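Local coordinates for rhamnose ABC transporter, periplasmic rhamnose-binding protein (Kribbella flavida, PDB 4KVF) that probably binds rhamnose or a related sugar outside the cell and delivers it to an ABC transporter for uptake, at residues Leu49-Pro52 with Tyr53-Val56; Ser84-Ser87 with Tyr88-Leu92; Ile182-Met185 with Lys186-Leu189; Tyr204-Asp208 with Asp209-Phe213; Glu331-Ala334 with Ala335-Asp338. All blocks are in the same frame, centred on the assembly; numbering follows the deposited sequence.

Contact 1. Residues Leu49-Pro52 with Tyr53-Val56; sequences LNNP and YTDV
N51 and T54 meet through the carboxamide oxygen of the asparagine, which takes two polar bonds from the same threonine. N51 OD1 accepts T54 N at 2.8 Å in a nearly straight bond, the amide hydrogen coming from above the carboxamide plane. T54 OG1 gives the second bond to N51 OD1 at 3.0 Å, approaching from the flank of the C=O group; the hydroxyl also makes a weak bond to Q48 O. A chi1 of 61° places the N51 side chain between its own backbone N and carbonyl carbon, turned forward over the first turn, toward T54. This is N-capping: N51 precedes helix 52-67, the first helix after strand 41-45 in the periplasmic binding protein fold, and P52, which has no N-H to satisfy, occupies the first helical position. Backbone bonds then start the spiral, D55 N to N51 O (2.9 Å) and V56 N to P52 O (3.2 Å). Carbon atoms also lie close to the oxygens: V56 CG2 rests 3.2 Å from P52 O, and Y53 CB lies 3.7 Å from N51 OD1. With CG anti to the backbone N (chi1 176°), the Y53 ring leaves the cap and packs on P281 and I284 of helix 281-296. Its hydroxyl is hydrogen-bonded to W279 NE1, and its side chain passes about 5 Å from a bound glycerol, probably left from crystallisation.

Contact 2. Residues Ser84-Ser87 with Tyr88-Leu92; sequences SQVS and YINTL
A chi1 of -58° sets T91 OG1 beside its own backbone N, from where it reaches S87 O, while a chi1 of 63° turns S87 OG the other way, back onto S84 O. The site is the capped N-terminal end of helix 85-94, from which Y88, I89 and L92 pack against strand 41-45 of the parallel sheet. S84 is the N-cap residue: its OG accepts S87 N at 3.2 Å, and S87 OG returns a short bond to S84 O (2.6 Å) in the carbonyl plane. The two serines thus hold each other across the first turn. Y88 lies against this cap, with CD2 3.3 Å from S84 O and Q85 CA at the ring edge; its ring continues onto P77 and L45. Further along, V86 and N90 lie side by side and point the same way, V86 CG1 touching N90 ND2 at 3.5 Å. I89 CG1 covers Q85 O, which accepts I89 N, and the amide of Q85 reaches out of the helix to A103 O and N105 N. One turn on, S87 O is gripped twice by one residue: T91 N at 3.1 Å and T91 OG1 at 2.9 Å meet it from opposite faces of its carbonyl plane.

Contact 3. Residues Ile182-Met185 with Lys186-Leu189; sequences IEVM and KTEL
K186 reaches back across I182, its extended methylene chain bringing CE within 3.9 Å of I182 CG2 as the two side chains pass at a slant. Both lie on helix 176-189, the connecting helix of the beta-alpha-beta unit formed with strands 164-170 and 197-204, and both touch I202 of the latter strand. The lysine's backbone N bonds to I182 O, and its ammonium group turns to solvent: one water accepts from K186 NZ at 2.9 Å and donates to E183 OE1 at 2.7 Å, bridging opposite charges that do not meet directly. T187 comes next, with two branches doing different work. Its chi1 of 70° puts OG1 between the backbone N and the carbonyl carbon, where it donates to V184 O at 2.7 Å in the carbonyl plane, on a lone pair. CG2 is pressed to 3.0 Å from E183 O, a tight approach, and the E183 and T187 side chains cross at about a right angle. E188 contributes its backbone N as the second donor to V184 O (2.9 Å). Its side chain bends away at chi2, OE2 forming a salt bridge with K191 while the chain packs on V153 of helix 145-159. L189 is last in this helix and packs on L197 and L199; its N bonds to M185 O, the oxygen of a selenomethionine whose side chain packs on V153 and V168, and its CG sits over that same oxygen, L189 CG to M185 O measuring 3.2 Å.

Contact 4. Residues Tyr204-Asp208 with Asp209-Phe213; sequences YGNDD and DQKSF
D208 O is held twice by S212, through N at 2.8 Å and through OG at 2.8 Å, the amide coming nearly end-on to the carbonyl and the hydroxyl from above its plane. D208 is the N-cap of helix 209-222, and a type I' beta turn from G205 to D208 leads into it from strand 197-204, closed by D208 N to G205 O. With CG anti to the backbone N (chi1 177°), the aspartate swings its carboxylate over the start of the helix. OD2 accepts K211 N at 3.1 Å from above the carboxylate plane, while OD1 works through solvent: one water links it to Q210 N and another, more loosely, to D209 N. The first-turn amides are therefore served partly by the side chain and partly by water, and the carboxylate would probably interact favourably with the helix dipole. K211 crosses the D208 side chain at about a right angle and then stretches back over the turn, its CB 3.6 Å from G205 O. The ammonium reaches Y204 O and N206 OD1, but both bonds, 3.3 Å and 3.2 Å from K211 NZ, are weak. Neighbouring acidic groups look elsewhere: D209 forms a salt bridge with R242 of helix 234-245, and D207 OD1 bonds to T233. Behind the turn, S212 packs on V235 and A239. Its hydroxyl also accepts a hydrogen bond from a water, which lies 2.8 Å from S212 OG and in turn accepts D207 N at 2.9 Å.

Contact 5. Residues Glu331-Ala334 with Ala335-Asp338; sequences EFTA and ANID
N336 folds its carboxamide back against the E331-T333 backbone and makes two side-chain bonds to the main chain. ND2 donates to E331 O at 3.0 Å, the acceptor lying in the amide plane and the N-H entering in the plane of the carbonyl. OD1 accepts T333 N at 2.8 Å, almost straight at 167°. Chi1 of 76° allows both by tucking CG between the backbone N and the carbonyl carbon of N336. Weaker bonds involve T333 OG1: it accepts A335 N at 3.1 Å with a bent angle, in the manner of an ST turn, and lies 3.5 Å from N336 OD1. The backbone closes the turn with N336 N to T333 O (3.2 Å), the donor standing well above the carbonyl plane. Apolar contact is slight across the turn, F332 CB to I337 CD1 at 4.4 Å, but F332 meets F340 edge-to-face and I337 packs on V268. E331 itself forms a salt bridge with K275. The carboxamide bonds to E331 O and T333 N much as a neighbouring strand might, while F332 between them pairs with F276 in the two-stranded antiparallel sheet; the chain leaves this sheet through a beta turn from T333 to N336, with an ST turn at its start.

The five contacts follow one another in series, none nesting in or crossing another. Contact 1 closes the loop from strand 41-45 into helix 52-67. Contact 2 starts helix 85-94 beside that same strand; the centres of contacts 1 and 2 are about 19 Å apart, and both serve the lobe built on the six-stranded parallel sheet. Contacts 3 and 4 belong to the four-stranded sheet: one lies in the helix before strand 197-204, the other in the loop that follows it, their nearest atoms about 5 Å apart. Contact 5, on the C-terminal segment, joins the small antiparallel pair to helix 261-269. Contacts 2 and 5 lie on opposite sides of the chain's centre, about 38 Å apart between centres.

Contact 1. Residues Leu49-Pro52 with Tyr53-Val56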
loop_
_atom_site.group_PDB
_atom_site.type_symbol
_atom_site.label_atom_id
_atom_site.label_comp_id
_atom_site.label_asym_id
_atom_site.label_seq_id
_atom_site.Cartn_x
_atom_site.Cartn_y
_atom_site.Cartn_z
ATOM N N LEU A 49 -16.170 -0.646 -3.308
ATOM C CA LEU A 49 -16.693 -1.521 -2.264
ATOM C C LEU A 49 -16.653 -2.977 -2.716
ATOM O O LEU A 49 -16.623 -3.263 -3.914
ATOM C CB LEU A 49 -18.137 -1.144 -1.912
ATOM C CG LEU A 49 -18.346 0.130 -1.095
ATOM C CD1 LEU A 49 -19.816 0.319 -0.707
ATOM C CD2 LEU A 49 -17.471 0.055 0.130
ATOM N N ASN A 50 -16.633 -3.890 -1.746
ATOM C CA ASN A 50 -16.869 -5.312 -1.994
ATOM C C ASN A 50 -15.812 -6.073 -2.804
ATOM O O ASN A 50 -16.132 -6.789 -3.751
ATOM C CB ASN A 50 -18.272 -5.532 -2.579
ATOM C CG ASN A 50 -19.371 -5.110 -1.618
ATOM O OD1 ASN A 50 -20.226 -4.283 -1.952
ATOM N ND2 ASN A 50 -19.347 -5.672 -0.411
ATOM N N ASN A 51 -14.552 -5.907 -2.411
ATOM C CA ASN A 51 -13.473 -6.809 -2.807
ATOM C C ASN A 51 -12.671 -7.135 -1.547
ATOM O O ASN A 51 -12.651 -6.323 -0.618
ATOM C CB ASN A 51 -12.592 -6.184 -3.891
ATOM C CG ASN A 51 -11.927 -4.913 -3.440
ATOM O OD1 ASN A 51 -10.910 -4.945 -2.750
ATOM N ND2 ASN A 51 -12.486 -3.781 -3.844
ATOM N N PRO A 52 -12.020 -8.315 -1.500
ATOM C CA PRO A 52 -11.397 -8.776 -0.250
ATOM C C PRO A 52 -10.377 -7.799 0.333
ATOM O O PRO A 52 -10.381 -7.574 1.544
ATOM C CB PRO A 52 -10.720 -10.094 -0.653
ATOM C CG PRO A 52 -11.503 -10.570 -1.821
ATOM C CD PRO A 52 -11.913 -9.328 -2.566
ATOM N N TYR A 53 -9.531 -7.224 -0.516
ATOM C CA TYR A 53 -8.531 -6.261 -0.066
ATOM C C TYR A 53 -9.197 -5.064 0.609
ATOM O O TYR A 53 -8.841 -4.688 1.730
ATOM C CB TYR A 53 -7.659 -5.807 -1.245
ATOM C CG TYR A 53 -6.637 -4.741 -0.908
ATOM C CD1 TYR A 53 -6.982 -3.399 -0.926
ATOM C CD2 TYR A 53 -5.327 -5.075 -0.591
ATOM C CE1 TYR A 53 -6.061 -2.412 -0.620
ATOM C CE2 TYR A 53 -4.393 -4.088 -0.291
ATOM C CZ TYR A 53 -4.768 -2.761 -0.304
ATOM O OH TYR A 53 -3.859 -1.767 -0.005
ATOM N N THR A 54 -10.166 -4.462 -0.072
ATOM C CA THR A 54 -10.840 -3.278 0.459
ATOM C C THR A 54 -11.593 -3.573 1.760
ATOM O O THR A 54 -11.594 -2.759 2.689
ATOM C CB THR A 54 -11.811 -2.677 -0.568
ATOM O OG1 THR A 54 -11.065 -2.136 -1.663
ATOM C CG2 THR A 54 -12.641 -1.578 0.069
ATOM N N ASP A 55 -12.223 -4.741 1.826
ATOM C CA ASP A 55 -12.932 -5.167 3.031
ATOM C C ASP A 55 -12.014 -5.210 4.255
ATOM O O ASP A 55 -12.393 -4.751 5.335
ATOM C CB ASP A 55 -13.598 -6.529 2.821
ATOM C CG ASP A 55 -14.831 -6.450 1.936
ATOM O OD1 ASP A 55 -15.239 -5.325 1.565
ATOM O OD2 ASP A 55 -15.398 -7.520 1.629
ATOM N N VAL A 56 -10.811 -5.756 4.084
ATOM C CA VAL A 56 -9.840 -5.831 5.171
ATOM C C VAL A 56 -9.391 -4.429 5.550
ATOM O O VAL A 56 -9.198 -4.117 6.729
ATOM C CB VAL A 56 -8.602 -6.667 4.778
ATOM C CG1 VAL A 56 -7.580 -6.681 5.911
ATOM C CG2 VAL A 56 -9.010 -8.087 4.405
#

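Contact 2. Residues Ser84-Ser87 with Tyr88-Leu92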
loop_
_atom_site.group_PDB
_atom_site.type_symbol
_atom_site.label_atom_id
_atom_site.label_comp_id
_atom_site.label_asym_id
_atom_site.label_seq_id
_atom_site.Cartn_x
_atom_site.Cartn_y
_atom_site.Cartn_z
ATOM N N SER A 84 -19.825 8.720 -9.489
ATOM C CA SER A 84 -18.578 9.395 -9.148
ATOM C C SER A 84 -18.320 9.389 -7.645
ATOM O O SER A 84 -19.242 9.324 -6.837
ATOM C CB SER A 84 -18.644 10.844 -9.612
ATOM O OG SER A 84 -19.619 11.552 -8.863
ATOM N N GLN A 85 -17.057 9.493 -7.261
ATOM C CA GLN A 85 -16.738 9.642 -5.855
ATOM C C GLN A 85 -17.300 10.935 -5.290
ATOM O O GLN A 85 -17.608 11.017 -4.111
ATOM C CB GLN A 85 -15.231 9.601 -5.641
ATOM C CG GLN A 85 -14.653 8.213 -5.759
ATOM C CD GLN A 85 -13.224 8.182 -5.310
ATOM O OE1 GLN A 85 -12.418 9.005 -5.745
ATOM N NE2 GLN A 85 -12.902 7.261 -4.401
ATOM N N VAL A 86 -17.433 11.950 -6.138
ATOM C CA VAL A 86 -17.982 13.232 -5.697
ATOM C C VAL A 86 -19.404 13.071 -5.119
ATOM O O VAL A 86 -19.730 13.678 -4.091
ATOM C CB VAL A 86 -17.925 14.263 -6.849
ATOM C CG1 VAL A 86 -18.679 15.551 -6.501
ATOM C CG2 VAL A 86 -16.468 14.562 -7.175
ATOM N N SER A 87 -20.220 12.226 -5.747
ATOM C CA SER A 87 -21.597 12.012 -5.284
ATOM C C SER A 87 -21.580 11.461 -3.862
ATOM O O SER A 87 -22.378 11.867 -3.009
ATOM C CB SER A 87 -22.362 11.070 -6.225
ATOM O OG SER A 87 -21.774 9.777 -6.238
ATOM N N TYR A 88 -20.642 10.560 -3.596
ATOM C CA TYR A 88 -20.514 9.989 -2.255
ATOM C C TYR A 88 -19.990 11.000 -1.240
ATOM O O TYR A 88 -20.473 11.059 -0.116
ATOM C CB TYR A 88 -19.645 8.719 -2.272
ATOM C CG TYR A 88 -20.282 7.573 -3.031
ATOM C CD1 TYR A 88 -21.278 6.793 -2.449
ATOM C CD2 TYR A 88 -19.913 7.288 -4.339
ATOM C CE1 TYR A 88 -21.874 5.752 -3.148
ATOM C CE2 TYR A 88 -20.517 6.249 -5.052
ATOM C CZ TYR A 88 -21.489 5.488 -4.448
ATOM O OH TYR A 88 -22.072 4.460 -5.147
ATOM N N ILE A 89 -19.001 11.796 -1.627
ATOM C CA ILE A 89 -18.462 12.807 -0.720
ATOM C C ILE A 89 -19.568 13.801 -0.327
ATOM O O ILE A 89 -19.688 14.201 0.834
ATOM C CB ILE A 89 -17.295 13.571 -1.369
ATOM C CG1 ILE A 89 -16.095 12.631 -1.550
ATOM C CG2 ILE A 89 -16.918 14.811 -0.507
ATOM C CD1 ILE A 89 -15.040 13.162 -2.511
ATOM N N ASN A 90 -20.366 14.191 -1.310
ATOM C CA ASN A 90 -21.457 15.134 -1.076
ATOM C C ASN A 90 -22.481 14.557 -0.112
ATOM O O ASN A 90 -23.032 15.273 0.737
ATOM C CB ASN A 90 -22.119 15.545 -2.397
ATOM C CG ASN A 90 -21.270 16.543 -3.185
ATOM O OD1 ASN A 90 -20.498 17.307 -2.597
ATOM N ND2 ASN A 90 -21.420 16.547 -4.507
ATOM N N THR A 91 -22.744 13.259 -0.246
ATOM C CA THR A 91 -23.637 12.579 0.683
ATOM C C THR A 91 -23.075 12.621 2.101
ATOM O O THR A 91 -23.792 12.927 3.049
ATOM C CB THR A 91 -23.854 11.116 0.283
ATOM O OG1 THR A 91 -24.389 11.066 -1.046
ATOM C CG2 THR A 91 -24.821 10.439 1.251
ATOM N N LEU A 92 -21.786 12.320 2.247
ATOM C CA LEU A 92 -21.177 12.310 3.570
ATOM C C LEU A 92 -21.213 13.693 4.221
ATOM O O LEU A 92 -21.383 13.813 5.431
ATOM C CB LEU A 92 -19.748 11.771 3.512
ATOM C CG LEU A 92 -19.645 10.305 3.077
ATOM C CD1 LEU A 92 -18.177 9.883 3.020
ATOM C CD2 LEU A 92 -20.436 9.391 4.023
#

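Contact 3. Residues Ile182-Met185 with Lys186-Leu189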
loop_
_atom_site.group_PDB
_atom_site.type_symbol
_atom_site.label_atom_id
_atom_site.label_comp_id
_atom_site.label_asym_id
_atom_site.label_seq_id
_atom_site.Cartn_x
_atom_site.Cartn_y
_atom_site.Cartn_z
ATOM N N ILE A 182 10.787 0.950 -9.481
ATOM C CA ILE A 182 11.965 0.520 -10.230
ATOM C C ILE A 182 13.043 1.599 -10.184
ATOM O O ILE A 182 14.232 1.307 -10.019
ATOM C CB ILE A 182 11.581 0.152 -11.683
ATOM C CG1 ILE A 182 10.772 -1.154 -11.685
ATOM C CG2 ILE A 182 12.815 0.040 -12.576
ATOM C CD1 ILE A 182 10.059 -1.438 -13.014
ATOM N N GLU A 183 12.633 2.862 -10.292
ATOM C CA GLU A 183 13.609 3.943 -10.218
ATOM C C GLU A 183 14.303 3.943 -8.857
ATOM O O GLU A 183 15.513 4.122 -8.774
ATOM C CB GLU A 183 12.974 5.308 -10.516
ATOM C CG GLU A 183 13.976 6.463 -10.473
ATOM C CD GLU A 183 15.032 6.392 -11.578
ATOM O OE1 GLU A 183 14.730 5.869 -12.676
ATOM O OE2 GLU A 183 16.167 6.867 -11.346
ATOM N N VAL A 184 13.547 3.711 -7.788
ATOM C CA VAL A 184 14.169 3.616 -6.472
ATOM C C VAL A 184 15.126 2.419 -6.412
ATOM O O VAL A 184 16.247 2.539 -5.906
ATOM C CB VAL A 184 13.124 3.536 -5.341
ATOM C CG1 VAL A 184 13.825 3.307 -3.999
ATOM C CG2 VAL A 184 12.311 4.831 -5.310
HETATM N N MSE A 185 14.703 1.281 -6.957
HETATM C CA MSE A 185 15.583 0.110 -7.034
HETATM C C MSE A 185 16.917 0.439 -7.702
HETATM O O MSE A 185 17.985 0.038 -7.231
HETATM C CB MSE A 185 14.911 -1.025 -7.795
HETATM C CG MSE A 185 13.758 -1.674 -7.071
HETATM SE SE MSE A 185 13.112 -3.217 -8.089
HETATM C CE MSE A 185 14.672 -4.353 -7.882
ATOM N N LYS A 186 16.854 1.167 -8.815
ATOM C CA LYS A 186 18.072 1.570 -9.514
ATOM C C LYS A 186 18.957 2.475 -8.654
ATOM O O LYS A 186 20.179 2.332 -8.642
ATOM C CB LYS A 186 17.733 2.277 -10.834
ATOM C CG LYS A 186 17.134 1.372 -11.893
ATOM C CD LYS A 186 16.752 2.179 -13.134
ATOM C CE LYS A 186 16.134 1.307 -14.209
ATOM N NZ LYS A 186 15.680 2.136 -15.363
ATOM N N THR A 187 18.338 3.406 -7.932
ATOM C CA THR A 187 19.122 4.309 -7.094
ATOM C C THR A 187 19.799 3.505 -5.994
ATOM O O THR A 187 20.968 3.741 -5.673
ATOM C CB THR A 187 18.277 5.449 -6.506
ATOM O OG1 THR A 187 17.386 4.922 -5.515
ATOM C CG2 THR A 187 17.472 6.125 -7.617
ATOM N N GLU A 188 19.062 2.534 -5.448
ATOM C CA GLU A 188 19.614 1.632 -4.436
ATOM C C GLU A 188 20.754 0.769 -4.970
ATOM O O GLU A 188 21.797 0.634 -4.326
ATOM C CB GLU A 188 18.520 0.739 -3.856
ATOM C CG GLU A 188 17.598 1.435 -2.875
ATOM C CD GLU A 188 18.313 1.825 -1.592
ATOM O OE1 GLU A 188 18.788 0.919 -0.874
ATOM O OE2 GLU A 188 18.405 3.034 -1.311
ATOM N N LEU A 189 20.557 0.192 -6.150
ATOM C CA LEU A 189 21.573 -0.640 -6.781
ATOM C C LEU A 189 22.860 0.118 -7.088
ATOM O O LEU A 189 23.942 -0.475 -7.161
ATOM C CB LEU A 189 21.001 -1.257 -8.060
ATOM C CG LEU A 189 20.009 -2.388 -7.799
ATOM C CD1 LEU A 189 19.244 -2.730 -9.061
ATOM C CD2 LEU A 189 20.759 -3.617 -7.273
HETATM O O HOH W 1 13.663 3.617 -13.801
#

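Contact 4. Residues Tyr204-Asp208 with Asp209-Phe213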
loop_
_atom_site.group_PDB
_atom_site.type_symbol
_atom_site.label_atom_id
_atom_site.label_comp_id
_atom_site.label_asym_id
_atom_site.label_seq_id
_atom_site.Cartn_x
_atom_site.Cartn_y
_atom_site.Cartn_z
ATOM N N TYR A 204 8.025 -6.909 -18.918
ATOM C CA TYR A 204 6.695 -6.408 -18.597
ATOM C C TYR A 204 5.620 -7.475 -18.759
ATOM O O TYR A 204 5.432 -8.016 -19.846
ATOM C CB TYR A 204 6.381 -5.194 -19.471
ATOM C CG TYR A 204 7.370 -4.075 -19.265
ATOM C CD1 TYR A 204 7.222 -3.182 -18.211
ATOM C CD2 TYR A 204 8.470 -3.930 -20.102
ATOM C CE1 TYR A 204 8.135 -2.161 -18.003
ATOM C CE2 TYR A 204 9.390 -2.911 -19.903
ATOM C CZ TYR A 204 9.214 -2.030 -18.852
ATOM O OH TYR A 204 10.123 -1.013 -18.649
ATOM N N GLY A 205 4.916 -7.766 -17.672
ATOM C CA GLY A 205 3.851 -8.749 -17.691
ATOM C C GLY A 205 2.471 -8.120 -17.803
ATOM O O GLY A 205 1.477 -8.825 -17.945
ATOM N N ASN A 206 2.424 -6.790 -17.720
ATOM C CA ASN A 206 1.193 -6.023 -17.946
ATOM C C ASN A 206 0.054 -6.335 -16.976
ATOM O O ASN A 206 -1.118 -6.169 -17.328
ATOM C CB ASN A 206 0.689 -6.210 -19.384
ATOM C CG ASN A 206 1.597 -5.570 -20.423
ATOM O OD1 ASN A 206 2.802 -5.433 -20.222
ATOM N ND2 ASN A 206 1.013 -5.182 -21.551
ATOM N N ASP A 207 0.389 -6.764 -15.760
ATOM C CA ASP A 207 -0.612 -7.176 -14.770
ATOM C C ASP A 207 -1.580 -8.226 -15.311
ATOM O O ASP A 207 -2.721 -8.325 -14.862
ATOM C CB ASP A 207 -1.387 -5.975 -14.227
ATOM C CG ASP A 207 -0.660 -5.276 -13.108
ATOM O OD1 ASP A 207 0.293 -5.875 -12.567
ATOM O OD2 ASP A 207 -1.045 -4.137 -12.766
ATOM N N ASP A 208 -1.104 -9.003 -16.278
ATOM C CA ASP A 208 -1.862 -10.097 -16.868
ATOM C C ASP A 208 -1.235 -11.433 -16.461
ATOM O O ASP A 208 -0.036 -11.644 -16.652
ATOM C CB ASP A 208 -1.870 -9.960 -18.388
ATOM C CG ASP A 208 -2.578 -11.115 -19.071
ATOM O OD1 ASP A 208 -3.739 -11.406 -18.708
ATOM O OD2 ASP A 208 -1.968 -11.743 -19.960
ATOM N N ASP A 209 -2.056 -12.323 -15.903
ATOM C CA ASP A 209 -1.608 -13.614 -15.365
ATOM C C ASP A 209 -0.793 -14.416 -16.380
ATOM O O ASP A 209 0.349 -14.801 -16.113
ATOM C CB ASP A 209 -2.829 -14.421 -14.889
ATOM C CG ASP A 209 -2.464 -15.594 -13.979
ATOM O OD1 ASP A 209 -1.463 -15.514 -13.239
ATOM O OD2 ASP A 209 -3.207 -16.601 -13.993
ATOM N N GLN A 210 -1.379 -14.643 -17.551
ATOM C CA GLN A 210 -0.743 -15.433 -18.602
ATOM C C GLN A 210 0.518 -14.799 -19.193
ATOM O O GLN A 210 1.511 -15.490 -19.455
ATOM C CB GLN A 210 -1.753 -15.734 -19.711
ATOM C CG GLN A 210 -2.332 -17.131 -19.647
ATOM C CD GLN A 210 -1.369 -18.178 -20.177
ATOM O OE1 GLN A 210 -0.471 -18.635 -19.466
ATOM N NE2 GLN A 210 -1.548 -18.557 -21.437
ATOM N N LYS A 211 0.484 -13.493 -19.420
ATOM C CA LYS A 211 1.656 -12.822 -19.965
ATOM C C LYS A 211 2.775 -12.803 -18.932
ATOM O O LYS A 211 3.940 -13.008 -19.264
ATOM C CB LYS A 211 1.336 -11.400 -20.430
ATOM C CG LYS A 211 2.324 -10.892 -21.475
ATOM C CD LYS A 211 2.391 -9.372 -21.547
ATOM C CE LYS A 211 3.433 -8.938 -22.574
ATOM N NZ LYS A 211 3.673 -7.467 -22.583
ATOM N N SER A 212 2.416 -12.577 -17.675
ATOM C CA SER A 212 3.412 -12.541 -16.605
ATOM C C SER A 212 4.084 -13.912 -16.492
ATOM O O SER A 212 5.301 -14.016 -16.305
ATOM C CB SER A 212 2.767 -12.133 -15.281
ATOM O OG SER A 212 2.314 -10.786 -15.346
ATOM N N PHE A 213 3.282 -14.956 -16.643
ATOM C CA PHE A 213 3.780 -16.323 -16.621
ATOM C C PHE A 213 4.808 -16.543 -17.738
ATOM O O PHE A 213 5.925 -17.011 -17.497
ATOM C CB PHE A 213 2.601 -17.298 -16.768
ATOM C CG PHE A 213 2.995 -18.746 -16.749
ATOM C CD1 PHE A 213 3.432 -19.376 -17.903
ATOM C CD2 PHE A 213 2.904 -19.486 -15.580
ATOM C CE1 PHE A 213 3.793 -20.710 -17.892
ATOM C CE2 PHE A 213 3.258 -20.827 -15.561
ATOM C CZ PHE A 213 3.707 -21.438 -16.719
HETATM O O HOH W 2 2.622 -8.102 -14.538
HETATM O O HOH W 3 -4.345 -14.095 -17.813
HETATM O O HOH W 4 -4.845 -11.349 -15.604
#

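Contact 5. Residues Glu331-Ala334 with Ala335-Asp338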
loop_
_atom_site.group_PDB
_atom_site.type_symbol
_atom_site.label_atom_id
_atom_site.label_comp_id
_atom_site.label_asym_id
_atom_site.label_seq_id
_atom_site.Cartn_x
_atom_site.Cartn_y
_atom_site.Cartn_z
ATOM N N GLU A 331 6.978 -7.542 5.569
ATOM C CA GLU A 331 7.577 -8.708 4.932
ATOM C C GLU A 331 6.817 -9.972 5.287
ATOM O O GLU A 331 6.544 -10.239 6.457
ATOM C CB GLU A 331 9.031 -8.879 5.355
ATOM C CG GLU A 331 9.988 -7.894 4.736
ATOM C CD GLU A 331 11.414 -8.387 4.819
ATOM O OE1 GLU A 331 11.602 -9.517 5.316
ATOM O OE2 GLU A 331 12.337 -7.658 4.397
ATOM N N PHE A 332 6.500 -10.763 4.273
ATOM C CA PHE A 332 5.800 -12.020 4.496
ATOM C C PHE A 332 6.723 -13.220 4.297
ATOM O O PHE A 332 7.493 -13.267 3.338
ATOM C CB PHE A 332 4.578 -12.106 3.579
ATOM C CG PHE A 332 3.623 -10.960 3.741
ATOM C CD1 PHE A 332 2.626 -11.002 4.701
ATOM C CD2 PHE A 332 3.733 -9.827 2.946
ATOM C CE1 PHE A 332 1.740 -9.941 4.854
ATOM C CE2 PHE A 332 2.854 -8.759 3.096
ATOM C CZ PHE A 332 1.857 -8.815 4.050
ATOM N N THR A 333 6.651 -14.171 5.231
ATOM C CA THR A 333 7.434 -15.404 5.190
ATOM C C THR A 333 6.553 -16.547 5.681
ATOM O O THR A 333 5.412 -16.323 6.087
ATOM C CB THR A 333 8.674 -15.341 6.115
ATOM O OG1 THR A 333 8.251 -15.238 7.481
ATOM C CG2 THR A 333 9.561 -14.153 5.768
ATOM N N ALA A 334 7.087 -17.764 5.666
ATOM C CA ALA A 334 6.376 -18.906 6.236
ATOM C C ALA A 334 6.093 -18.686 7.722
ATOM O O ALA A 334 5.085 -19.160 8.248
ATOM C CB ALA A 334 7.165 -20.188 6.029
ATOM N N ALA A 335 6.983 -17.946 8.383
ATOM C CA ALA A 335 6.880 -17.701 9.819
ATOM C C ALA A 335 5.662 -16.861 10.194
ATOM O O ALA A 335 5.143 -16.984 11.304
ATOM C CB ALA A 335 8.159 -17.050 10.344
ATOM N N ASN A 336 5.205 -16.014 9.273
ATOM C CA ASN A 336 4.086 -15.120 9.565
ATOM C C ASN A 336 2.959 -15.072 8.523
ATOM O O ASN A 336 2.064 -14.238 8.626
ATOM C CB ASN A 336 4.594 -13.695 9.855
ATOM C CG ASN A 336 5.009 -12.951 8.594
ATOM O OD1 ASN A 336 5.221 -13.560 7.541
ATOM N ND2 ASN A 336 5.129 -11.624 8.695
ATOM N N ILE A 337 2.979 -15.965 7.534
ATOM C CA ILE A 337 2.017 -15.866 6.425
ATOM C C ILE A 337 0.547 -16.168 6.784
ATOM O O ILE A 337 -0.367 -15.598 6.186
ATOM C CB ILE A 337 2.470 -16.679 5.175
ATOM C CG1 ILE A 337 1.604 -16.333 3.960
ATOM C CG2 ILE A 337 2.441 -18.175 5.459
ATOM C CD1 ILE A 337 2.389 -15.849 2.762
ATOM N N ASP A 338 0.309 -17.041 7.760
ATOM C CA ASP A 338 -1.065 -17.330 8.174
ATOM C C ASP A 338 -1.644 -16.253 9.097
ATOM O O ASP A 338 -2.841 -16.271 9.404
ATOM C CB ASP A 338 -1.181 -18.712 8.837
ATOM C CG ASP A 338 -1.068 -19.858 7.843
ATOM O OD1 ASP A 338 -1.077 -19.612 6.616
ATOM O OD2 ASP A 338 -0.985 -21.020 8.299
HETATM O O HOH W 5 2.009 -18.127 9.226
#